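Local coordinates for protein NAD(P)-dependent oxidoreductase (Pseudomonas putida, PDB 7A3W) that probably catalyses the NADPH-dependent reduction of imines, and, as a multifunctional biocatalyst, conjugate reduction and reductive amination, at residues B[127-132]-B[182-187]; B[240-245]-B[274-279]; B[247-252]-B[264-269]. All blocks are in the same frame, centred on the assembly; numbering follows the deposited sequence.

How the contacts relate
Contact 1 is a buried meeting of the nucleotide-binding domain with helix 173-200, its centre about 6 Å from the centre of the chain; the centres of contacts 2 and 3 lie about 31 and 27 Å from that same point, in the C-terminal helical domain. These two join helix 242-258 to helix 264-278, contact 3 nested inside the loop that contact 2 closes, with a salt bridge from Arg274 to Glu250 linking them. The chemistry follows depth: three aromatic side chains and a bridging water in contact 1, where Tyr129 also borders the nicotinamide carboxamide; buried polar groups joined by waters in contact 3; a direct amide-to-carboxylate hydrogen bond in the partly buried contact 2. All three touch the second subunit.

Contact 1. Residues B[127-132]-B[182-187]; sequences MCYPKD and AFYFGA. With NDP (NADPH dihydro-nicotinamide-adenine-dinucleotide phosphate), chain F.
Tyr129 meets Tyr184 and Phe185 in a small aromatic contact between domains: the loop 127-132 after strand 120-126 of the Rossmann-type nucleotide-binding domain touches helix 173-200, and the nicotinamide of NADPH lies beside the loop. Only 95 Å² is buried between the segments, so the join is made by side-chain ends. The hydroxyl of Tyr129 does most of the work. Its OH lies in the plane of the Phe185 ring, at the edge, 3.5 Å from Phe185 CZ. The Tyr184 hydroxyl comes to the edge of the Tyr129 ring in turn, its OH 4.0 Å from Tyr129 CE2. No direct hydrogen bond crosses; instead one water is bound by Tyr129 OH and by Tyr184 OH, at 2.9 Å each. Within the helix, Tyr184 CD2 sits over the centre of one face of Phe185, 3.4 Å above the plane, which limits how that ring can turn. Tyr184 reaches the loop because its CG is anti to the backbone N (chi1 -178°), which directs the ring off the helix.

The cofactor lies close to the same loop. Cys128 O is 3.0 Å from C4N of NADPH, the carbon that carries the transferable hydride, and Tyr129 CD1 is 3.1 Å from the carboxamide O7N. Pro130 CD also approaches this oxygen, at 3.2 Å, so Tyr129 and Pro130 both border the carboxamide. Tyr129 OH has a further hydrogen bond to His245 of the second subunit, which makes the site a shared one.

Around the contact, Pro130 packs on helix 18-29 and Met127 on an earlier part of helix 173-200, while the second subunit stacks its Tyr269 on Phe185.

Contact 2. Residues B[240-245]-B[274-279]; sequences ASVDVH and RMAQTA. With NDP (NADPH dihydro-nicotinamide-adenine-dinucleotide phosphate), chain C.
Gln277 of helix 264-278 crosses to Val242 and Asp243, which lie in the first turn of helix 242-258. From CB its chain starts with CG anti to the carbonyl carbon (chi1 -68°) and then runs extended. CG rests 3.8 Å from Val242 CG1, the apolar part of the join, and lies 3.6 Å from Asp243 OD1. CD brings the amide to the carboxylate, and at the tip NE2 donates to Asp243 OD1 at 2.8 Å with an N-H...O angle of 158°. The acceptor is near the amide plane, whereas the N-H meets OD1 on the anti side of a carboxylate turned 60° from that plane. Deeper in, Val242 CG1 touches Ala276 CB, at 4.3 Å.

Ser241 is the N-cap of helix 242-258, its OG accepting from Val244 N at 3.0 Å. Val244 CG2 comes within 3.4 Å of O2A of an NADPH whose hydrogen bonds come largely from the second subunit, and Ala240 CB lies against the same cofactor's carboxamide. The contact thus pairs a methyl-lined inner side with one short bond from a neutral amide to an exposed carboxylate, whose negative charge at a helix start would probably be stabilised by the helix dipole.

Contact 3. Residues B[247-252]-B[264-269]; sequences AGQEVV and ASTDAY
Segments 247-252 and 264-269, of helices 242-258 and 264-278, run antiparallel, their local axes 10.4 Å apart at closest approach and 163° apart in direction, with Gln249 and Thr266 nearest in register. They form a helical hairpin of the C-terminal domain, and three side chains carry most of its buried interface. The chain of Gln249 bends at chi2 (71°), which lays CG beside the Tyr269 ring: Gln249 CG is 3.6 Å from Tyr269 CE2, at the ring edge, and the amide plane stands 73° from the ring plane. Gln249 CG also meets the methyl of Thr266, CG2, at 4.0 Å.

The polar ends are joined through water. Gln249 NE2 donates a hydrogen bond to one water, which donates in turn to Thr266 OG1; the same NE2 is also hydrogen-bonded to Tyr181 O of the second subunit, and Thr266 OG1 to Glu193. An alanine in place of Gln249 would probably leave both waters without their amide mate, take one donor from Tyr181 O of the second subunit and open a gap along the Tyr269 edge. A second water donates to Gln249 OE1 at 3.1 Å and accepts a hydrogen bond from Tyr269 OH at 2.8 Å.

Contact 1. Residues B[127-132]-B[182-187]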
# COMPACT_ATOMS: atom_id res chain seq x y z
N MET B 127 3.23 -9.52 -12.39
CA MET B 127 2.77 -8.50 -11.42
C MET B 127 1.23 -8.51 -11.35
O MET B 127 0.60 -7.44 -11.47
CB MET B 127 3.33 -7.12 -11.81
CG MET B 127 4.83 -7.13 -12.21
SD MET B 127 5.90 -8.08 -11.03
CE MET B 127 5.86 -7.02 -9.59
N CYS B 128 0.66 -9.68 -11.08
CA CYS B 128 -0.81 -9.86 -11.02
C CYS B 128 -1.16 -11.27 -10.54
O CYS B 128 -0.27 -12.13 -10.45
CB CYS B 128 -1.49 -9.61 -12.37
SG CYS B 128 -1.17 -10.89 -13.62
N TYR B 129 -2.44 -11.47 -10.24
CA TYR B 129 -3.02 -12.81 -10.01
C TYR B 129 -3.51 -13.35 -11.35
O TYR B 129 -3.68 -12.57 -12.32
CB TYR B 129 -4.14 -12.73 -8.96
CG TYR B 129 -3.63 -12.45 -7.57
CD1 TYR B 129 -3.07 -13.47 -6.83
CD2 TYR B 129 -3.69 -11.19 -6.99
CE1 TYR B 129 -2.62 -13.27 -5.54
CE2 TYR B 129 -3.16 -10.95 -5.72
CZ TYR B 129 -2.68 -12.01 -4.98
OH TYR B 129 -2.19 -11.83 -3.72
N PRO B 130 -3.72 -14.68 -11.45
CA PRO B 130 -4.05 -15.29 -12.74
C PRO B 130 -5.24 -14.64 -13.45
O PRO B 130 -5.23 -14.53 -14.68
CB PRO B 130 -4.29 -16.75 -12.37
CG PRO B 130 -3.37 -16.97 -11.19
CD PRO B 130 -3.51 -15.68 -10.38
N LYS B 131 -6.25 -14.22 -12.68
CA LYS B 131 -7.52 -13.63 -13.20
C LYS B 131 -7.22 -12.41 -14.07
O LYS B 131 -8.07 -12.08 -14.93
CB LYS B 131 -8.44 -13.29 -12.03
CG LYS B 131 -7.92 -12.21 -11.08
CD LYS B 131 -8.74 -12.01 -9.85
CE LYS B 131 -8.25 -10.85 -9.00
NZ LYS B 131 -8.45 -9.55 -9.68
N ASP B 132 -6.08 -11.75 -13.89
CA ASP B 132 -5.74 -10.49 -14.60
C ASP B 132 -4.80 -10.75 -15.80
O ASP B 132 -4.60 -9.82 -16.63
CB ASP B 132 -5.25 -9.45 -13.60
CG ASP B 132 -6.36 -9.01 -12.66
OD1 ASP B 132 -7.45 -8.68 -13.15
OD2 ASP B 132 -6.14 -9.06 -11.45
N ALA B 182 7.80 -6.85 -2.04
CA ALA B 182 8.03 -6.47 -0.63
C ALA B 182 7.05 -5.35 -0.26
O ALA B 182 6.36 -5.44 0.76
CB ALA B 182 9.45 -6.08 -0.41
N PHE B 183 6.92 -4.35 -1.15
CA PHE B 183 5.97 -3.24 -1.01
C PHE B 183 4.55 -3.81 -0.99
O PHE B 183 3.78 -3.53 -0.09
CB PHE B 183 6.20 -2.25 -2.15
CG PHE B 183 5.10 -1.24 -2.36
CD1 PHE B 183 4.45 -0.67 -1.28
CD2 PHE B 183 4.68 -0.92 -3.64
CE1 PHE B 183 3.42 0.25 -1.47
CE2 PHE B 183 3.67 0.00 -3.83
CZ PHE B 183 3.01 0.56 -2.76
N TYR B 184 4.19 -4.58 -2.02
CA TYR B 184 2.79 -5.04 -2.20
C TYR B 184 2.30 -5.82 -0.98
O TYR B 184 1.23 -5.47 -0.45
CB TYR B 184 2.60 -5.91 -3.44
CG TYR B 184 1.15 -6.31 -3.59
CD1 TYR B 184 0.27 -5.52 -4.29
CD2 TYR B 184 0.68 -7.49 -3.02
CE1 TYR B 184 -1.06 -5.88 -4.43
CE2 TYR B 184 -0.65 -7.87 -3.17
CZ TYR B 184 -1.51 -7.07 -3.89
OH TYR B 184 -2.84 -7.36 -4.02
N PHE B 185 3.06 -6.80 -0.50
CA PHE B 185 2.55 -7.70 0.56
C PHE B 185 2.70 -7.04 1.94
O PHE B 185 1.80 -7.27 2.80
CB PHE B 185 3.13 -9.11 0.45
CG PHE B 185 2.42 -9.88 -0.62
CD1 PHE B 185 1.04 -10.08 -0.57
CD2 PHE B 185 3.11 -10.34 -1.73
CE1 PHE B 185 0.37 -10.73 -1.59
CE2 PHE B 185 2.43 -10.98 -2.76
CZ PHE B 185 1.07 -11.18 -2.69
N GLY B 186 3.72 -6.22 2.15
CA GLY B 186 3.77 -5.38 3.36
C GLY B 186 2.55 -4.48 3.45
O GLY B 186 1.96 -4.36 4.53
N ALA B 187 2.15 -3.89 2.31
CA ALA B 187 0.98 -3.01 2.22
C ALA B 187 -0.32 -3.80 2.40
O ALA B 187 -1.25 -3.29 3.02
CB ALA B 187 1.00 -2.26 0.91
PA NDP F . 1.37 -23.55 -7.93
O1A NDP F . -0.07 -23.50 -8.36
O2A NDP F . 1.79 -24.12 -6.59
O5B NDP F . 2.16 -24.34 -9.08
C5B NDP F . 3.51 -24.77 -8.87
C4B NDP F . 3.97 -25.41 -10.15
O4B NDP F . 5.36 -25.84 -10.01
C3B NDP F . 3.19 -26.65 -10.59
O3B NDP F . 3.22 -26.70 -12.00
C2B NDP F . 4.01 -27.75 -9.95
O2B NDP F . 3.91 -29.06 -10.51
C1B NDP F . 5.40 -27.22 -10.29
N9A NDP F . 6.45 -27.84 -9.50
C8A NDP F . 6.65 -27.81 -8.15
N7A NDP F . 7.71 -28.49 -7.78
C5A NDP F . 8.25 -28.96 -8.97
C6A NDP F . 9.38 -29.74 -9.26
N6A NDP F . 10.24 -30.20 -8.34
N1A NDP F . 9.62 -30.02 -10.56
C2A NDP F . 8.77 -29.57 -11.50
N3A NDP F . 7.68 -28.84 -11.34
C4A NDP F . 7.47 -28.57 -10.04
O3 NDP F . 2.11 -22.14 -8.07
PN NDP F . 1.64 -20.88 -8.97
O1N NDP F . 0.70 -20.12 -8.11
O2N NDP F . 1.14 -21.36 -10.30
O5D NDP F . 2.99 -20.07 -9.05
C5D NDP F . 4.05 -20.36 -10.00
C4D NDP F . 5.07 -19.26 -9.93
O4D NDP F . 4.47 -18.00 -10.36
C3D NDP F . 5.68 -18.99 -8.54
O3D NDP F . 7.08 -18.84 -8.66
C2D NDP F . 4.94 -17.75 -8.08
O2D NDP F . 5.69 -17.02 -7.12
C1D NDP F . 4.69 -17.01 -9.40
N1N NDP F . 3.49 -16.12 -9.39
C2N NDP F . 2.22 -16.59 -9.10
C3N NDP F . 1.16 -15.73 -8.93
C7N NDP F . -0.22 -16.20 -8.61
O7N NDP F . -1.07 -15.35 -8.35
N7N NDP F . -0.54 -17.49 -8.65
C4N NDP F . 1.36 -14.28 -9.13
C5N NDP F . 2.71 -13.90 -9.46
C6N NDP F . 3.65 -14.79 -9.68
P2B NDP F . 2.69 -29.98 -9.97
O1X NDP F . 2.80 -29.89 -8.44
O2X NDP F . 1.40 -29.50 -10.59
O3X NDP F . 3.15 -31.31 -10.51
O HOH W 1 -3.56 -9.67 -2.45

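Contact 2. Residues B[240-245]-B[274-279]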
# COMPACT_ATOMS: atom_id res chain seq x y z
N ALA B 240 4.97 17.61 7.91
CA ALA B 240 4.79 16.83 9.15
C ALA B 240 6.14 16.29 9.57
O ALA B 240 6.89 15.85 8.67
CB ALA B 240 3.79 15.72 8.95
N SER B 241 6.45 16.29 10.86
CA SER B 241 7.72 15.74 11.35
C SER B 241 7.59 14.23 11.59
O SER B 241 6.52 13.75 11.95
CB SER B 241 8.17 16.43 12.60
OG SER B 241 7.29 16.13 13.66
N VAL B 242 8.71 13.53 11.52
CA VAL B 242 8.79 12.15 12.07
C VAL B 242 8.19 12.12 13.49
O VAL B 242 7.43 11.20 13.81
CB VAL B 242 10.23 11.64 12.01
CG1 VAL B 242 10.40 10.36 12.79
CG2 VAL B 242 10.69 11.48 10.56
N ASP B 243 8.51 13.09 14.35
CA ASP B 243 8.09 13.04 15.78
C ASP B 243 6.55 13.04 15.87
O ASP B 243 5.98 12.31 16.66
CB ASP B 243 8.69 14.19 16.56
CG ASP B 243 10.18 14.05 16.85
OD1 ASP B 243 10.69 12.92 16.81
OD2 ASP B 243 10.80 15.08 17.08
N VAL B 244 5.87 13.81 15.02
CA VAL B 244 4.39 13.88 15.02
C VAL B 244 3.83 12.57 14.44
O VAL B 244 2.84 12.04 15.01
CB VAL B 244 3.92 15.17 14.31
CG1 VAL B 244 2.44 15.15 14.00
CG2 VAL B 244 4.29 16.40 15.14
N HIS B 245 4.45 12.01 13.40
CA HIS B 245 4.09 10.67 12.87
C HIS B 245 4.16 9.64 14.01
O HIS B 245 3.23 8.82 14.15
CB HIS B 245 5.01 10.24 11.73
CG HIS B 245 4.67 10.83 10.40
ND1 HIS B 245 5.16 12.03 9.98
CD2 HIS B 245 3.92 10.36 9.39
CE1 HIS B 245 4.69 12.31 8.77
NE2 HIS B 245 3.94 11.29 8.38
N ARG B 274 11.51 5.12 14.64
CA ARG B 274 12.44 5.23 15.79
C ARG B 274 13.88 5.22 15.29
O ARG B 274 14.69 6.00 15.80
CB ARG B 274 12.11 4.17 16.84
CG ARG B 274 10.80 4.46 17.56
CD ARG B 274 10.59 3.56 18.75
NE ARG B 274 9.17 3.32 18.98
CZ ARG B 274 8.32 4.23 19.43
NH1 ARG B 274 8.73 5.46 19.70
NH2 ARG B 274 7.06 3.89 19.63
N MET B 275 14.19 4.43 14.27
CA MET B 275 15.50 4.50 13.55
C MET B 275 15.79 5.95 13.17
O MET B 275 16.90 6.41 13.44
CB MET B 275 15.49 3.70 12.25
CG MET B 275 15.96 2.28 12.37
SD MET B 275 15.70 1.44 10.78
CE MET B 275 15.33 -0.17 11.47
N ALA B 276 14.84 6.63 12.54
CA ALA B 276 15.00 8.01 12.07
C ALA B 276 15.19 8.96 13.26
O ALA B 276 16.11 9.80 13.21
CB ALA B 276 13.84 8.41 11.19
N GLN B 277 14.40 8.80 14.32
CA GLN B 277 14.51 9.67 15.53
C GLN B 277 15.91 9.51 16.14
O GLN B 277 16.56 10.54 16.46
CB GLN B 277 13.45 9.33 16.56
CG GLN B 277 12.02 9.68 16.14
CD GLN B 277 11.04 9.34 17.23
OE1 GLN B 277 11.05 8.24 17.77
NE2 GLN B 277 10.19 10.28 17.58
N THR B 278 16.35 8.26 16.30
CA THR B 278 17.68 7.87 16.85
C THR B 278 18.78 8.57 16.06
O THR B 278 19.82 8.89 16.66
CB THR B 278 17.86 6.35 16.81
OG1 THR B 278 16.86 5.82 17.67
CG2 THR B 278 19.23 5.87 17.25
N ALA B 279 18.57 8.78 14.75
CA ALA B 279 19.57 9.37 13.84
C ALA B 279 19.41 10.90 13.81
O ALA B 279 20.04 11.52 12.95
CB ALA B 279 19.43 8.75 12.47
PA NDP C . 2.80 20.22 15.20
O1A NDP C . 3.26 21.03 14.03
O2A NDP C . 3.77 19.60 16.18
O5B NDP C . 1.85 21.19 16.03
C5B NDP C . 1.40 20.80 17.35
C4B NDP C . 0.53 21.90 17.89
O4B NDP C . 0.07 21.52 19.22
C3B NDP C . 1.20 23.27 18.06
O3B NDP C . 0.28 24.34 17.86
C2B NDP C . 1.60 23.22 19.52
O2B NDP C . 1.77 24.51 20.09
C1B NDP C . 0.36 22.56 20.10
N9A NDP C . 0.54 22.04 21.45
C8A NDP C . 1.39 21.07 21.92
N7A NDP C . 1.32 20.91 23.22
C5A NDP C . 0.35 21.81 23.62
C6A NDP C . -0.20 22.13 24.87
N6A NDP C . 0.17 21.54 26.01
N1A NDP C . -1.16 23.08 24.90
C2A NDP C . -1.54 23.67 23.77
N3A NDP C . -1.08 23.48 22.53
C4A NDP C . -0.13 22.52 22.53
O3 NDP C . 1.73 19.13 14.75
PN NDP C . 0.83 19.01 13.43
O1N NDP C . 0.22 20.32 13.07
O2N NDP C . 1.63 18.33 12.39
O5D NDP C . -0.28 17.97 13.91
C5D NDP C . -1.38 18.42 14.72
C4D NDP C . -2.37 17.31 14.85
O4D NDP C . -2.97 17.06 13.56
C3D NDP C . -1.85 15.96 15.37
O3D NDP C . -2.83 15.38 16.21
C2D NDP C . -1.63 15.16 14.09
O2D NDP C . -1.64 13.73 14.26
C1D NDP C . -2.80 15.68 13.25
N1N NDP C . -2.52 15.52 11.80
C2N NDP C . -1.45 16.14 11.19
C3N NDP C . -1.15 15.92 9.86
C7N NDP C . 0.04 16.53 9.16
O7N NDP C . 0.27 16.15 8.01
N7N NDP C . 0.82 17.43 9.78
C4N NDP C . -2.06 15.04 9.06
C5N NDP C . -3.26 14.63 9.76
C6N NDP C . -3.34 14.69 11.07
P2B NDP C . 3.29 25.14 20.02
O1X NDP C . 3.37 26.16 21.13
O2X NDP C . 4.26 24.01 20.22
O3X NDP C . 3.34 25.76 18.63

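Contact 3. Residues B[247-252]-B[264-269]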
# COMPACT_ATOMS: atom_id res chain seq x y z
N ALA B 247 3.98 10.12 17.35
CA ALA B 247 2.97 10.40 18.39
C ALA B 247 1.62 9.88 17.89
O ALA B 247 0.90 9.30 18.66
CB ALA B 247 2.92 11.86 18.72
N GLY B 248 1.29 10.14 16.63
CA GLY B 248 0.03 9.66 16.03
C GLY B 248 -0.04 8.15 15.95
O GLY B 248 -1.07 7.58 16.33
N GLN B 249 1.02 7.48 15.49
CA GLN B 249 0.96 6.02 15.29
C GLN B 249 1.01 5.30 16.64
O GLN B 249 0.59 4.15 16.68
CB GLN B 249 2.04 5.50 14.33
CG GLN B 249 1.53 4.35 13.48
CD GLN B 249 0.52 4.75 12.43
OE1 GLN B 249 0.22 5.93 12.25
NE2 GLN B 249 0.01 3.77 11.70
N GLU B 250 1.46 5.96 17.71
CA GLU B 250 1.41 5.33 19.04
C GLU B 250 -0.05 5.26 19.50
O GLU B 250 -0.41 4.34 20.25
CB GLU B 250 2.28 6.08 20.04
CG GLU B 250 3.76 5.83 19.85
CD GLU B 250 4.64 6.73 20.71
OE1 GLU B 250 4.15 7.78 21.17
OE2 GLU B 250 5.83 6.40 20.90
N VAL B 251 -0.88 6.19 19.04
CA VAL B 251 -2.36 6.15 19.28
C VAL B 251 -2.95 5.00 18.45
O VAL B 251 -3.77 4.26 18.97
CB VAL B 251 -2.99 7.52 18.96
CG1 VAL B 251 -4.51 7.51 19.10
CG2 VAL B 251 -2.37 8.56 19.88
N VAL B 252 -2.54 4.85 17.20
CA VAL B 252 -3.00 3.70 16.35
C VAL B 252 -2.63 2.40 17.08
O VAL B 252 -3.48 1.52 17.22
CB VAL B 252 -2.40 3.78 14.94
CG1 VAL B 252 -2.72 2.55 14.12
CG2 VAL B 252 -2.88 5.03 14.21
N ALA B 264 1.64 -6.10 14.02
CA ALA B 264 3.01 -6.36 13.53
C ALA B 264 3.40 -5.34 12.44
O ALA B 264 4.59 -4.96 12.34
CB ALA B 264 3.09 -7.77 13.00
N SER B 265 2.47 -4.97 11.58
CA SER B 265 2.78 -4.01 10.50
C SER B 265 3.02 -2.62 11.10
O SER B 265 3.94 -1.94 10.68
CB SER B 265 1.68 -4.00 9.48
OG SER B 265 2.08 -3.18 8.40
N THR B 266 2.20 -2.20 12.05
CA THR B 266 2.36 -0.93 12.78
C THR B 266 3.68 -0.96 13.57
O THR B 266 4.41 0.04 13.56
CB THR B 266 1.12 -0.68 13.64
OG1 THR B 266 0.00 -0.57 12.75
CG2 THR B 266 1.26 0.54 14.52
N ASP B 267 4.00 -2.09 14.19
CA ASP B 267 5.28 -2.22 14.93
C ASP B 267 6.46 -1.99 13.97
O ASP B 267 7.44 -1.30 14.36
CB ASP B 267 5.42 -3.59 15.58
CG ASP B 267 4.48 -3.82 16.74
OD1 ASP B 267 3.94 -2.85 17.27
OD2 ASP B 267 4.32 -4.98 17.10
N ALA B 268 6.38 -2.52 12.76
CA ALA B 268 7.45 -2.38 11.74
C ALA B 268 7.62 -0.90 11.38
O ALA B 268 8.75 -0.38 11.41
CB ALA B 268 7.13 -3.24 10.54
N TYR B 269 6.55 -0.21 11.03
CA TYR B 269 6.61 1.23 10.67
C TYR B 269 7.17 2.03 11.85
O TYR B 269 8.04 2.88 11.65
CB TYR B 269 5.23 1.73 10.27
CG TYR B 269 5.10 3.22 10.24
CD1 TYR B 269 5.64 4.00 9.22
CD2 TYR B 269 4.41 3.87 11.25
CE1 TYR B 269 5.49 5.37 9.21
CE2 TYR B 269 4.25 5.23 11.25
CZ TYR B 269 4.76 5.98 10.22
OH TYR B 269 4.58 7.34 10.25
O HOH W 2 2.26 8.20 11.65
O HOH W 3 0.51 1.11 10.84